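PDB 6JYZ: putative secreted endoglycosylceramidase from Rhodococcus hoagii, which probably hydrolyses the O-glycosidic bond between sugar and ceramide in galactose-based glycosphingolipids, as a family 5 glycoside hydrolase. Local coordinates for residues 46-50 with 51-55; 66-69 with 70-74; 204-207 with 208-211; 340-343 with 344-347. All coordinates share one frame; numbering follows the deposited sequence.

Interaction 1 (46-50 with 51-55); sequences NVNGL and NDYAS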
ATOM      1  N   ASN A  46       4.549  -0.878  -3.199  1.00  8.71           N
ATOM      2  CA  ASN A  46       3.439  -0.456  -4.050  1.00  9.45           C
ATOM      3  C   ASN A  46       3.819  -0.609  -5.538  1.00  9.61           C
ATOM      4  O   ASN A  46       4.914  -0.212  -5.960  1.00 10.46           O
ATOM      5  CB  ASN A  46       3.094   1.008  -3.777  1.00  9.00           C
ATOM      6  CG  ASN A  46       2.344   1.167  -2.477  1.00  8.76           C
ATOM      7  OD1 ASN A  46       1.097   1.142  -2.496  1.00  9.23           O
ATOM      8  ND2 ASN A  46       3.024   1.289  -1.346  1.00  9.41           N
ATOM      9  N   VAL A  47       2.857  -1.141  -6.298  1.00  9.67           N
ATOM     10  CA  VAL A  47       3.045  -1.376  -7.739  1.00  9.92           C
ATOM     11  C   VAL A  47       1.832  -0.791  -8.474  1.00  8.78           C
ATOM     12  O   VAL A  47       0.718  -1.287  -8.249  1.00 10.07           O
ATOM     13  CB  VAL A  47       3.166  -2.892  -7.982  1.00 12.14           C
ATOM     14  CG1 VAL A  47       3.121  -3.210  -9.475  1.00 14.02           C
ATOM     15  CG2 VAL A  47       4.490  -3.416  -7.352  1.00 12.51           C
ATOM     16  N   ASN A  48       2.068   0.211  -9.297  1.00  9.20           N
ATOM     17  CA  ASN A  48       0.984   0.951  -9.932  1.00 10.03           C
ATOM     18  C   ASN A  48       0.806   0.614 -11.412  1.00  9.80           C
ATOM     19  O   ASN A  48       0.054   1.326 -12.070  1.00 10.12           O
ATOM     20  CB  ASN A  48       1.170   2.444  -9.736  1.00 10.21           C
ATOM     21  CG  ASN A  48       2.264   3.001 -10.588  1.00 10.57           C
ATOM     22  OD1 ASN A  48       3.019   2.243 -11.210  1.00 12.10           O
ATOM     23  ND2 ASN A  48       2.361   4.334 -10.677  1.00 12.17           N
ATOM     24  N   GLY A  49       1.414  -0.465 -11.921  1.00 10.08           N
ATOM     25  CA  GLY A  49       1.349  -0.702 -13.367  1.00 10.65           C
ATOM     26  C   GLY A  49      -0.054  -0.918 -13.897  1.00 10.79           C
ATOM     27  O   GLY A  49      -0.225  -0.723 -15.119  1.00 12.17           O
ATOM     28  N   LEU A  50      -1.028  -1.294 -13.089  1.00 10.29           N
ATOM     29  CA  LEU A  50      -2.399  -1.452 -13.571  1.00 10.66           C
ATOM     30  C   LEU A  50      -3.260  -0.229 -13.260  1.00 10.80           C
ATOM     31  O   LEU A  50      -4.443  -0.213 -13.603  1.00 11.55           O
ATOM     32  CB  LEU A  50      -3.055  -2.667 -12.923  1.00 11.83           C
ATOM     33  CG  LEU A  50      -2.285  -3.966 -13.128  1.00 12.07           C
ATOM     34  CD1 LEU A  50      -3.119  -5.082 -12.544  1.00 14.74           C
ATOM     35  CD2 LEU A  50      -2.014  -4.232 -14.620  1.00 14.54           C
ATOM     36  N   ASN A  51      -2.684   0.819 -12.687  1.00 10.04           N
ATOM     37  CA  ASN A  51      -3.490   2.012 -12.363  1.00 10.36           C
ATOM     38  C   ASN A  51      -3.743   2.822 -13.639  1.00 12.25           C
ATOM     39  O   ASN A  51      -3.013   2.713 -14.627  1.00 12.16           O
ATOM     40  CB  ASN A  51      -2.746   2.790 -11.253  1.00 10.39           C
ATOM     41  CG  ASN A  51      -3.697   3.687 -10.489  1.00 11.47           C
ATOM     42  OD1 ASN A  51      -4.905   3.809 -10.757  1.00 12.69           O
ATOM     43  ND2 ASN A  51      -3.158   4.378  -9.483  1.00 12.29           N
ATOM     44  N   ASP A  52      -4.775   3.665 -13.576  1.00 11.26           N
ATOM     45  CA  ASP A  52      -5.293   4.427 -14.724  1.00 12.05           C
ATOM     46  C   ASP A  52      -5.061   5.902 -14.427  1.00 11.68           C
ATOM     47  O   ASP A  52      -5.867   6.553 -13.749  1.00 13.72           O
ATOM     48  CB  ASP A  52      -6.781   4.097 -14.875  1.00 12.56           C
ATOM     49  CG  ASP A  52      -7.446   4.868 -15.994  1.00 14.94           C
ATOM     50  OD1 ASP A  52      -6.762   5.370 -16.880  1.00 18.25           O
ATOM     51  OD2 ASP A  52      -8.699   4.965 -15.938  1.00 16.08           O
ATOM     52  N   TYR A  53      -3.977   6.486 -14.862  1.00 11.26           N
ATOM     53  CA  TYR A  53      -3.681   7.887 -14.597  1.00 10.59           C
ATOM     54  C   TYR A  53      -4.081   8.753 -15.780  1.00 12.03           C
ATOM     55  O   TYR A  53      -3.935   8.372 -16.977  1.00 13.28           O
ATOM     56  CB  TYR A  53      -2.173   8.060 -14.446  1.00 11.51           C
ATOM     57  CG  TYR A  53      -1.618   7.484 -13.178  1.00 11.05           C
ATOM     58  CD1 TYR A  53      -1.750   8.130 -11.961  1.00 12.10           C
ATOM     59  CD2 TYR A  53      -0.994   6.241 -13.164  1.00 13.04           C
ATOM     60  CE1 TYR A  53      -1.253   7.593 -10.773  1.00 12.42           C
ATOM     61  CE2 TYR A  53      -0.477   5.667 -11.989  1.00 12.80           C
ATOM     62  CZ  TYR A  53      -0.639   6.354 -10.806  1.00 12.51           C
ATOM     63  OH  TYR A  53      -0.168   5.728  -9.676  1.00 13.79           O
ATOM     64  N   ALA A  54      -4.469   9.985 -15.492  1.00 10.77           N
ATOM     65  CA  ALA A  54      -4.570  11.016 -16.536  1.00 11.40           C
ATOM     66  C   ALA A  54      -3.175  11.178 -17.147  1.00 12.66           C
ATOM     67  O   ALA A  54      -2.161  11.189 -16.440  1.00 12.29           O
ATOM     68  CB  ALA A  54      -4.961  12.318 -15.870  1.00 11.57           C
ATOM     69  N   SER A  55      -3.212  11.440 -18.481  1.00 14.18           N
ATOM     70  CA  SER A  55      -1.978  11.689 -19.196  1.00 14.95           C
ATOM     71  C   SER A  55      -1.548  13.152 -19.141  1.00 14.18           C
ATOM     72  O   SER A  55      -0.376  13.453 -19.343  1.00 15.51           O
ATOM     73  CB  SER A  55      -2.037  11.170 -20.629  1.00 20.33           C
ATOM     74  OG  SER A  55      -2.953  11.982 -21.314  1.00 28.02           O
TER
HETATM   75  O   HOH W   1      -2.191   0.569 -16.584  1.00 21.79           O

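Interaction 2 (66-69 with 70-74); sequences LDRT and DFEAM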
ATOM      1  N   LEU A  66       4.223  -3.847 -16.806  1.00 15.61           N
ATOM      2  CA  LEU A  66       4.213  -4.719 -15.642  1.00 14.56           C
ATOM      3  C   LEU A  66       4.039  -6.145 -16.110  1.00 15.66           C
ATOM      4  O   LEU A  66       3.066  -6.461 -16.773  1.00 17.22           O
ATOM      5  CB  LEU A  66       3.043  -4.358 -14.705  1.00 14.80           C
ATOM      6  CG  LEU A  66       2.920  -5.231 -13.460  1.00 14.02           C
ATOM      7  CD1 LEU A  66       4.107  -5.020 -12.527  1.00 15.79           C
ATOM      8  CD2 LEU A  66       1.623  -4.894 -12.703  1.00 16.97           C
ATOM      9  N   ASP A  67       4.999  -7.000 -15.767  1.00 15.22           N
ATOM     10  CA  ASP A  67       4.874  -8.397 -16.149  1.00 16.82           C
ATOM     11  C   ASP A  67       5.613  -9.225 -15.107  1.00 15.62           C
ATOM     12  O   ASP A  67       6.106  -8.708 -14.074  1.00 14.54           O
ATOM     13  CB  ASP A  67       5.367  -8.631 -17.587  1.00 18.87           C
ATOM     14  CG  ASP A  67       6.829  -8.251 -17.732  1.00 22.17           C
ATOM     15  OD1 ASP A  67       7.671  -8.586 -16.877  1.00 20.11           O
ATOM     16  OD2 ASP A  67       7.149  -7.455 -18.683  1.00 29.99           O
ATOM     17  N   ARG A  68       5.783 -10.523 -15.396  1.00 14.61           N
ATOM     18  CA  ARG A  68       6.288 -11.425 -14.387  1.00 14.70           C
ATOM     19  C   ARG A  68       7.706 -11.040 -13.995  1.00 14.97           C
ATOM     20  O   ARG A  68       8.092 -11.318 -12.854  1.00 14.69           O
ATOM     21  CB  ARG A  68       6.234 -12.874 -14.929  1.00 18.23           C
ATOM     22  CG  ARG A  68       7.250 -13.142 -16.031  1.00 24.35           C
ATOM     23  CD  ARG A  68       7.268 -14.667 -16.241  1.00 36.08           C
ATOM     24  NE  ARG A  68       7.960 -15.067 -17.468  1.00 46.87           N
ATOM     25  CZ  ARG A  68       9.288 -15.141 -17.636  1.00 57.63           C
ATOM     26  NH1 ARG A  68      10.121 -14.811 -16.658  1.00 48.94           N
ATOM     27  NH2 ARG A  68       9.778 -15.546 -18.802  1.00 61.54           N
ATOM     28  N   THR A  69       8.473 -10.401 -14.872  1.00 14.64           N
ATOM     29  CA  THR A  69       9.842 -10.071 -14.549  1.00 16.64           C
ATOM     30  C   THR A  69       9.880  -9.046 -13.407  1.00 16.02           C
ATOM     31  O   THR A  69      10.860  -8.990 -12.665  1.00 15.70           O
ATOM     32  CB  THR A  69      10.641  -9.557 -15.756  1.00 18.65           C
ATOM     33  OG1 THR A  69      10.211  -8.256 -16.198  1.00 20.14           O
ATOM     34  CG2 THR A  69      10.625 -10.555 -16.911  1.00 21.79           C
ATOM     35  N   ASP A  70       8.874  -8.173 -13.285  1.00 13.66           N
ATOM     36  CA  ASP A  70       8.862  -7.225 -12.171  1.00 13.57           C
ATOM     37  C   ASP A  70       8.711  -7.978 -10.860  1.00 13.01           C
ATOM     38  O   ASP A  70       9.364  -7.642  -9.883  1.00 12.55           O
ATOM     39  CB  ASP A  70       7.649  -6.299 -12.294  1.00 15.95           C
ATOM     40  CG  ASP A  70       7.837  -5.308 -13.385  1.00 20.26           C
ATOM     41  OD1 ASP A  70       8.437  -4.235 -13.024  1.00 21.41           O
ATOM     42  OD2 ASP A  70       7.392  -5.572 -14.546  1.00 18.02           O
ATOM     43  N   PHE A  71       7.838  -8.995 -10.828  1.00 11.84           N
ATOM     44  CA  PHE A  71       7.631  -9.758  -9.600  1.00 12.24           C
ATOM     45  C   PHE A  71       8.868 -10.602  -9.278  1.00 12.00           C
ATOM     46  O   PHE A  71       9.206 -10.788  -8.101  1.00 12.49           O
ATOM     47  CB  PHE A  71       6.366 -10.605  -9.718  1.00 12.41           C
ATOM     48  CG  PHE A  71       5.134  -9.720  -9.833  1.00 12.01           C
ATOM     49  CD1 PHE A  71       4.623  -9.135  -8.679  1.00 11.83           C
ATOM     50  CD2 PHE A  71       4.523  -9.432 -11.047  1.00 14.27           C
ATOM     51  CE1 PHE A  71       3.524  -8.274  -8.765  1.00 13.85           C
ATOM     52  CE2 PHE A  71       3.428  -8.562 -11.137  1.00 14.14           C
ATOM     53  CZ  PHE A  71       2.952  -7.976  -9.974  1.00 14.13           C
ATOM     54  N   GLU A  72       9.610 -11.089 -10.299  1.00 12.25           N
ATOM     55  CA  GLU A  72      10.868 -11.786 -10.021  1.00 12.74           C
ATOM     56  C   GLU A  72      11.838 -10.799  -9.396  1.00 12.85           C
ATOM     57  O   GLU A  72      12.563 -11.149  -8.446  1.00 13.59           O
ATOM     58  CB  GLU A  72      11.405 -12.344 -11.357  1.00 14.68           C
ATOM     59  CG  GLU A  72      10.484 -13.425 -11.914  1.00 17.68           C
ATOM     60  CD  GLU A  72      10.732 -13.794 -13.398  1.00 23.42           C
ATOM     61  OE1 GLU A  72      11.700 -13.242 -13.966  1.00 28.56           O
ATOM     62  OE2 GLU A  72       9.989 -14.654 -13.907  1.00 28.73           O
ATOM     63  N   ALA A  73      11.911  -9.557  -9.880  1.00 13.01           N
ATOM     64  CA  ALA A  73      12.788  -8.565  -9.324  1.00 12.62           C
ATOM     65  C   ALA A  73      12.408  -8.221  -7.884  1.00 12.52           C
ATOM     66  O   ALA A  73      13.275  -7.934  -7.039  1.00 13.88           O
ATOM     67  CB  ALA A  73      12.873  -7.343 -10.198  1.00 13.55           C
ATOM     68  N   MET A  74      11.089  -8.146  -7.590  1.00 11.91           N
ATOM     69  CA  MET A  74      10.657  -7.863  -6.201  1.00 12.92           C
ATOM     70  C   MET A  74      11.104  -8.990  -5.292  1.00 12.08           C
ATOM     71  O   MET A  74      11.575  -8.708  -4.167  1.00 12.29           O
ATOM     72  CB  MET A  74       9.132  -7.790  -6.144  1.00 12.80           C
ATOM     73  CG  MET A  74       8.637  -6.527  -6.870  1.00 14.29           C
ATOM     74  SD  MET A  74       6.776  -6.602  -6.996  1.00 15.74           S
ATOM     75  CE  MET A  74       6.587  -5.878  -8.625  1.00 18.71           C
TER
HETATM   76  O   HOH W   2       8.330  -5.137 -17.197  1.00 36.51           O

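Interaction 3 (204-207 with 208-211); sequences LAAE and FRNE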
ATOM      1  N   LEU A 204     -15.415  -7.433  -7.304  1.00 10.04           N
ATOM      2  CA  LEU A 204     -13.998  -7.789  -7.334  1.00 10.10           C
ATOM      3  C   LEU A 204     -13.663  -8.809  -6.274  1.00 10.09           C
ATOM      4  O   LEU A 204     -12.877  -9.743  -6.569  1.00 11.01           O
ATOM      5  CB  LEU A 204     -13.176  -6.496  -7.171  1.00 10.98           C
ATOM      6  CG  LEU A 204     -11.662  -6.711  -7.262  1.00 10.73           C
ATOM      7  CD1 LEU A 204     -11.269  -7.320  -8.615  1.00 12.64           C
ATOM      8  CD2 LEU A 204     -10.922  -5.415  -7.033  1.00 12.09           C
ATOM      9  N   ALA A 205     -14.229  -8.695  -5.070  1.00 10.27           N
ATOM     10  CA  ALA A 205     -13.917  -9.702  -4.066  1.00 10.47           C
ATOM     11  C   ALA A 205     -14.388 -11.064  -4.539  1.00 11.75           C
ATOM     12  O   ALA A 205     -13.744 -12.084  -4.227  1.00 12.08           O
ATOM     13  CB  ALA A 205     -14.589  -9.335  -2.741  1.00 12.40           C
ATOM     14  N   ALA A 206     -15.537 -11.139  -5.172  1.00 10.71           N
ATOM     15  CA  ALA A 206     -16.018 -12.425  -5.680  1.00 10.84           C
ATOM     16  C   ALA A 206     -14.980 -13.061  -6.619  1.00 11.12           C
ATOM     17  O   ALA A 206     -14.873 -14.312  -6.606  1.00 13.72           O
ATOM     18  CB  ALA A 206     -17.385 -12.281  -6.372  1.00 12.28           C
ATOM     19  N   GLU A 207     -14.242 -12.294  -7.381  1.00 11.22           N
ATOM     20  CA  GLU A 207     -13.254 -12.805  -8.325  1.00 11.69           C
ATOM     21  C   GLU A 207     -12.061 -13.415  -7.661  1.00 11.72           C
ATOM     22  O   GLU A 207     -11.271 -14.100  -8.356  1.00 13.91           O
ATOM     23  CB  GLU A 207     -12.823 -11.644  -9.225  1.00 11.95           C
ATOM     24  CG  GLU A 207     -13.890 -11.068 -10.110  1.00 13.58           C
ATOM     25  CD  GLU A 207     -14.355 -11.976 -11.196  1.00 16.70           C
ATOM     26  OE1 GLU A 207     -13.599 -12.782 -11.729  1.00 17.84           O
ATOM     27  OE2 GLU A 207     -15.538 -11.866 -11.540  1.00 20.15           O
ATOM     28  N   PHE A 208     -11.872 -13.202  -6.340  1.00 11.10           N
ATOM     29  CA  PHE A 208     -10.701 -13.698  -5.636  1.00 10.75           C
ATOM     30  C   PHE A 208     -11.083 -14.406  -4.361  1.00 11.00           C
ATOM     31  O   PHE A 208     -10.201 -14.678  -3.523  1.00 11.72           O
ATOM     32  CB  PHE A 208      -9.722 -12.536  -5.385  1.00 10.92           C
ATOM     33  CG  PHE A 208      -9.102 -12.029  -6.642  1.00 11.13           C
ATOM     34  CD1 PHE A 208      -8.083 -12.778  -7.282  1.00 11.36           C
ATOM     35  CD2 PHE A 208      -9.571 -10.890  -7.271  1.00 11.51           C
ATOM     36  CE1 PHE A 208      -7.550 -12.328  -8.481  1.00 11.19           C
ATOM     37  CE2 PHE A 208      -9.060 -10.472  -8.476  1.00 11.97           C
ATOM     38  CZ  PHE A 208      -8.041 -11.201  -9.100  1.00 11.46           C
ATOM     39  N   ARG A 209     -12.341 -14.789  -4.209  1.00 11.50           N
ATOM     40  CA  ARG A 209     -12.834 -15.271  -2.938  1.00 11.55           C
ATOM     41  C   ARG A 209     -12.190 -16.593  -2.468  1.00 12.42           C
ATOM     42  O   ARG A 209     -12.244 -16.871  -1.249  1.00 13.45           O
ATOM     43  CB  ARG A 209     -14.373 -15.381  -2.926  1.00 12.44           C
ATOM     44  CG  ARG A 209     -14.899 -16.460  -3.861  1.00 13.75           C
ATOM     45  CD  ARG A 209     -16.405 -16.306  -3.863  1.00 16.14           C
ATOM     46  NE  ARG A 209     -17.054 -17.350  -4.682  1.00 19.83           N
ATOM     47  CZ  ARG A 209     -17.309 -17.275  -5.970  1.00 23.05           C
ATOM     48  NH1 ARG A 209     -16.815 -16.286  -6.691  1.00 23.62           N
ATOM     49  NH2 ARG A 209     -18.015 -18.252  -6.564  1.00 26.21           N
ATOM     50  N   ASN A 210     -11.627 -17.350  -3.441  1.00 11.33           N
ATOM     51  CA  ASN A 210     -10.975 -18.585  -3.027  1.00 13.10           C
ATOM     52  C   ASN A 210      -9.465 -18.522  -3.210  1.00 14.26           C
ATOM     53  O   ASN A 210      -8.814 -19.544  -3.167  1.00 15.01           O
ATOM     54  CB  ASN A 210     -11.574 -19.811  -3.792  1.00 14.63           C
ATOM     55  CG  ASN A 210     -12.818 -20.356  -3.116  1.00 16.22           C
ATOM     56  OD1 ASN A 210     -12.713 -20.792  -1.981  1.00 18.97           O
ATOM     57  ND2 ASN A 210     -13.950 -20.158  -3.758  1.00 18.71           N
ATOM     58  N   GLU A 211      -8.893 -17.327  -3.385  1.00 12.51           N
ATOM     59  CA  GLU A 211      -7.459 -17.199  -3.701  1.00 11.96           C
ATOM     60  C   GLU A 211      -6.665 -16.829  -2.438  1.00 12.82           C
ATOM     61  O   GLU A 211      -6.743 -15.665  -1.967  1.00 12.06           O
ATOM     62  CB  GLU A 211      -7.315 -16.059  -4.723  1.00 12.27           C
ATOM     63  CG  GLU A 211      -5.879 -15.804  -5.113  1.00 13.21           C
ATOM     64  CD  GLU A 211      -5.112 -17.046  -5.481  1.00 15.51           C
ATOM     65  OE1 GLU A 211      -5.311 -17.497  -6.614  1.00 17.63           O
ATOM     66  OE2 GLU A 211      -4.337 -17.577  -4.677  1.00 13.90           O
TER

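Interaction 4 (340-343 with 344-347); sequences AGQV and RRFV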
ATOM      1  N   ALA A 340      19.106   7.871   3.557  1.00 14.80           N
ATOM      2  CA  ALA A 340      19.118   6.447   3.832  1.00 15.08           C
ATOM      3  C   ALA A 340      19.076   6.169   5.322  1.00 14.52           C
ATOM      4  O   ALA A 340      18.541   5.154   5.746  1.00 14.60           O
ATOM      5  CB  ALA A 340      20.338   5.820   3.192  1.00 18.07           C
ATOM      6  N   GLY A 341      19.568   7.060   6.156  1.00 15.00           N
ATOM      7  CA  GLY A 341      19.530   6.844   7.593  1.00 15.38           C
ATOM      8  C   GLY A 341      18.104   6.879   8.158  1.00 14.23           C
ATOM      9  O   GLY A 341      17.780   6.209   9.128  1.00 14.12           O
ATOM     10  N   GLN A 342      17.254   7.709   7.525  1.00 13.87           N
ATOM     11  CA  GLN A 342      15.853   7.724   7.926  1.00 13.93           C
ATOM     12  C   GLN A 342      15.179   6.418   7.491  1.00 11.74           C
ATOM     13  O   GLN A 342      14.417   5.877   8.267  1.00 11.31           O
ATOM     14  CB  GLN A 342      15.117   8.802   7.128  1.00 14.60           C
ATOM     15  CG  GLN A 342      15.799  10.143   7.082  1.00 24.92           C
ATOM     16  CD  GLN A 342      15.478  10.718   8.385  1.00 23.21           C
ATOM     17  OE1 GLN A 342      16.021  10.247   9.380  1.00 27.93           O
ATOM     18  NE2 GLN A 342      14.639  11.794   8.351  1.00 25.41           N
ATOM     19  N   VAL A 343      15.489   5.943   6.308  1.00 11.62           N
ATOM     20  CA  VAL A 343      14.972   4.650   5.855  1.00 11.50           C
ATOM     21  C   VAL A 343      15.398   3.548   6.806  1.00 11.35           C
ATOM     22  O   VAL A 343      14.607   2.672   7.207  1.00 11.82           O
ATOM     23  CB  VAL A 343      15.336   4.375   4.391  1.00 11.83           C
ATOM     24  CG1 VAL A 343      14.795   3.025   3.972  1.00 12.38           C
ATOM     25  CG2 VAL A 343      14.782   5.508   3.521  1.00 12.48           C
ATOM     26  N   ARG A 344      16.679   3.569   7.247  1.00 12.01           N
ATOM     27  CA  ARG A 344      17.158   2.605   8.201  1.00 11.89           C
ATOM     28  C   ARG A 344      16.387   2.673   9.505  1.00 11.54           C
ATOM     29  O   ARG A 344      16.024   1.629  10.046  1.00 11.87           O
ATOM     30  CB  ARG A 344      18.673   2.870   8.384  1.00 13.80           C
ATOM     31  CG  ARG A 344      19.293   1.911   9.407  1.00 16.20           C
ATOM     32  CD  ARG A 344      20.792   2.267   9.538  1.00 21.72           C
ATOM     33  NE  ARG A 344      21.443   1.546  10.610  1.00 34.50           N
ATOM     34  CZ  ARG A 344      22.771   1.410  10.738  1.00 48.35           C
ATOM     35  NH1 ARG A 344      23.589   1.922   9.823  1.00 45.62           N
ATOM     36  NH2 ARG A 344      23.265   0.747  11.777  1.00 43.23           N
ATOM     37  N   ARG A 345      16.166   3.875  10.022  1.00 11.35           N
ATOM     38  CA  ARG A 345      15.379   4.027  11.226  1.00 12.19           C
ATOM     39  C   ARG A 345      13.958   3.450  11.060  1.00 10.81           C
ATOM     40  O   ARG A 345      13.398   2.881  11.978  1.00 11.31           O
ATOM     41  CB  ARG A 345      15.250   5.526  11.623  1.00 12.67           C
ATOM     42  CG  ARG A 345      16.556   6.064  12.231  1.00 16.76           C
ATOM     43  CD  ARG A 345      16.534   7.587  12.253  1.00 17.76           C
ATOM     44  NE  ARG A 345      15.460   8.120  13.063  1.00 16.23           N
ATOM     45  CZ  ARG A 345      14.975   9.347  12.952  1.00 16.51           C
ATOM     46  NH1 ARG A 345      15.582  10.188  12.107  1.00 20.43           N
ATOM     47  NH2 ARG A 345      13.996   9.785  13.733  1.00 17.34           N
ATOM     48  N   PHE A 346      13.378   3.668   9.846  1.00 10.12           N
ATOM     49  CA  PHE A 346      12.040   3.133   9.604  1.00 10.25           C
ATOM     50  C   PHE A 346      11.983   1.601   9.680  1.00  9.45           C
ATOM     51  O   PHE A 346      11.135   1.055  10.323  1.00 10.03           O
ATOM     52  CB  PHE A 346      11.567   3.704   8.273  1.00 10.48           C
ATOM     53  CG  PHE A 346      10.088   3.469   8.073  1.00  9.81           C
ATOM     54  CD1 PHE A 346       9.572   2.236   7.659  1.00 10.17           C
ATOM     55  CD2 PHE A 346       9.182   4.508   8.318  1.00  9.84           C
ATOM     56  CE1 PHE A 346       8.214   2.024   7.501  1.00  9.70           C
ATOM     57  CE2 PHE A 346       7.812   4.292   8.139  1.00 10.04           C
ATOM     58  CZ  PHE A 346       7.338   3.056   7.756  1.00  9.96           C
ATOM     59  N   VAL A 347      12.933   0.980   8.945  1.00 10.29           N
ATOM     60  CA  VAL A 347      12.966  -0.492   9.006  1.00 10.30           C
ATOM     61  C   VAL A 347      13.219  -1.004  10.434  1.00 10.64           C
ATOM     62  O   VAL A 347      12.585  -1.968  10.880  1.00 10.65           O
ATOM     63  CB  VAL A 347      13.973  -1.023   7.976  1.00 10.76           C
ATOM     64  CG1 VAL A 347      14.075  -2.564   8.109  1.00 12.09           C
ATOM     65  CG2 VAL A 347      13.573  -0.616   6.573  1.00 12.13           C
TER
HETATM   66  O   HOH W   3      14.958  13.087  10.867  1.00 31.56           O

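Interaction 1 (46-50 with 51-55)
Asn48 holds the chain to its next few residues twice, once through its backbone and once through its amide. Its carbonyl O accepts from Asn51 N at 2.9 Å, closing a type I beta turn over Gly49 and Leu50. Its side chain takes the crowded position between backbone N and carbonyl carbon (chi1 74°), which brings ND2 up to Tyr53, where it donates to OH at 3.1 Å with an N-H...O angle of 154°. Amide and ring are turned 65° apart, and CB of Asn48 also lies 3.5 Å from Tyr53 OH. This is the tight part, all buried, and a tyrosine suits it because its ring is long enough to bring OH, with the CE2 side of the ring, back to the Asn48 amide. The looser side is hydrated: one water donates to both Gly49 O and Asn51 O. Just beyond it, partly exposed Asp52 gives its N to Asn51 OD1 at 2.8 Å, while its carboxylate turns to Ser89. The turn follows barrel strand 38-47 at its C-terminal end, the end where family 5 barrels carry their active site. Asn48 packs on Asn85 of strand 81-86, while Leu50 fits between that strand and helix 100-115.

Interaction 2 (66-69 with 70-74)
Asp70 reaches back to Asp67, so that two aspartates frame the start of helix 68-75 as a capping box. Asp70 OD2 accepts from Asp67 N at 3.0 Å, on the anti side of the carboxylate, and Asp67, the N-cap, uses OD1 twice: its anti lone pair takes Thr69 N and its syn lone pair takes Thr69 OG1 at 2.6 Å. Asp70 N is bound in turn by Asp67 O. The other oxygen of Asp70, OD1, is engaged by Trp362 NE1, so both oxygens of this buried carboxylate are held.

Phe71 follows, placing its ring beside Leu66, whose CD1 comes within 3.9 Å of CE2. Glu72, one turn after Arg68, sends its chain back over that turn: its OE2 takes Arg68 NH1 at 2.8 Å in a salt bridge, met on the syn side, with the guanidinium and carboxylate planes 39° apart. Arg68, extended from CG to NE (chi2 168°), spans that turn. Ala73 adds the regular bond of its N to Thr69 O. Met74 CE lies 3.7 Å above one face of the Phe71 ring, offset toward the rim. Leucine, phenylalanine and methionine suit this flank because it packs inward on strand 38-47 and helix 100-115.

Asp67 OD1 and Asp70 OD2 stand only 3.8 Å apart, an arrangement of like charges probably eased by the backbone N-H groups they accept and by a water close to Asp67 OD2 and Asp70 OD2. Negative groups at a helix N-terminus also face the positive end of its dipole, which would favour keeping both aspartates ionised.

Interaction 3 (204-207 with 208-211)
Phe208 N donates to Ala205 O at 3.0 Å as helix 193-206 runs out, and the backbone then passes through two type I beta turns, Ala206 to Arg209 and Phe208 to Glu211. This is a helix-to-strand turn of a (beta/alpha)8 barrel, leading on to strand 214-218. The first turn leaves Ala206 O without the usual helical partner, and the second is closed by Glu211 N bonding to Phe208 O.

Among the side chains, Phe208 is the inward anchor. Its CG lies anti to the carbonyl carbon (chi1 -69°), which folds the ring back against the helix: Leu204 CD1 meets the ring edge in its plane, 3.9 Å from CE2, and Leu204 O also sits at the edge, while the peptide oxygen of Glu207 lies over one face. Beyond the turn, the ring packs on Ile106 and Val110 of helix 100-115 and on Val214, a setting that suits a large apolar residue. Were the ring cut back to an alanine here, a gap would probably open between Leu204 and helix 100-115, leaving the turn less firmly seated. Glu207 bends away to a salt bridge with Arg107, and the small Ala206 has its CB beside Arg209 NH1.

Partly exposed Arg209 runs extended from CG to NE, and its NH1 donates to Ala206 O at 2.8 Å, with the oxygen in the guanidinium plane and the donor tilted 34° from the carbonyl plane.

Interaction 4 (340-343 with 344-347)
Gln342 and Arg345 lie side by side on one flank of helix 336-353, pointing the same way, and share a water. Gln342 NE2 donates to it at 2.8 Å and Arg345 NH1 at 3.2 Å, with the water in the guanidinium plane at its edge. Gln342 OE1 also stands 2.8 Å from NH1, the amide and guanidinium planes being 52° apart. The glutamine gets there because its chain bends at chi2 (-78°), and the arginine because it bends at chi3. Of the other guanidinium donors, NH2 makes a salt bridge with Glu308 of helix 307-321 and a hydrogen bond with Gln296, and NE is also bonded. A leucine in place of Arg345 would probably leave Glu308 without its positive mate and the shared water with one donor fewer.

The backbone is served by i to i+4 bonds. Ala340 O accepts from Arg344 N, Gly341 O from Arg345 N and Gln342 O from Phe346 N, and Val343 O from Val347 N at 2.9 Å with an N-H...O angle of 171°. On the buried flank Val343 packs on Trp330 and Phe401, while Phe346 stacks on Trp330 and meets Phe311 edge-to-face, so apolar residues are at home there. The polar ends of Gln342 and Arg345 lie together, Arg345 reaching helix 307-321. With a carboxylate, a glutamine oxygen and a water about it, Arg345 is likely to stay charged and to tie the two helices together.

Interactions 1 and 2 adjoin: Val47 CG2 meets Met74 CE at 3.5 Å and Val47 CG1 meets Leu66 CD1 at 3.7 Å, so strand 38-47 packs on helix 68-75 as a beta-alpha unit of the barrel. Helix 100-115 is common ground for interactions 1, 2 and 3, touching Leu50, Phe71 and Phe208. Interaction 3 nonetheless keeps its nearest atoms about 9 Å from those of interaction 1. Interaction 4 lies further round the barrel, its centre about 36 Å from that of interaction 3, yet strand 326-330 links it to interaction 1, since Gly328 binds Asn46 ND2 and Trp330 packs on Phe346. Among the four, interaction 1 is at the strand end expected to border the active site.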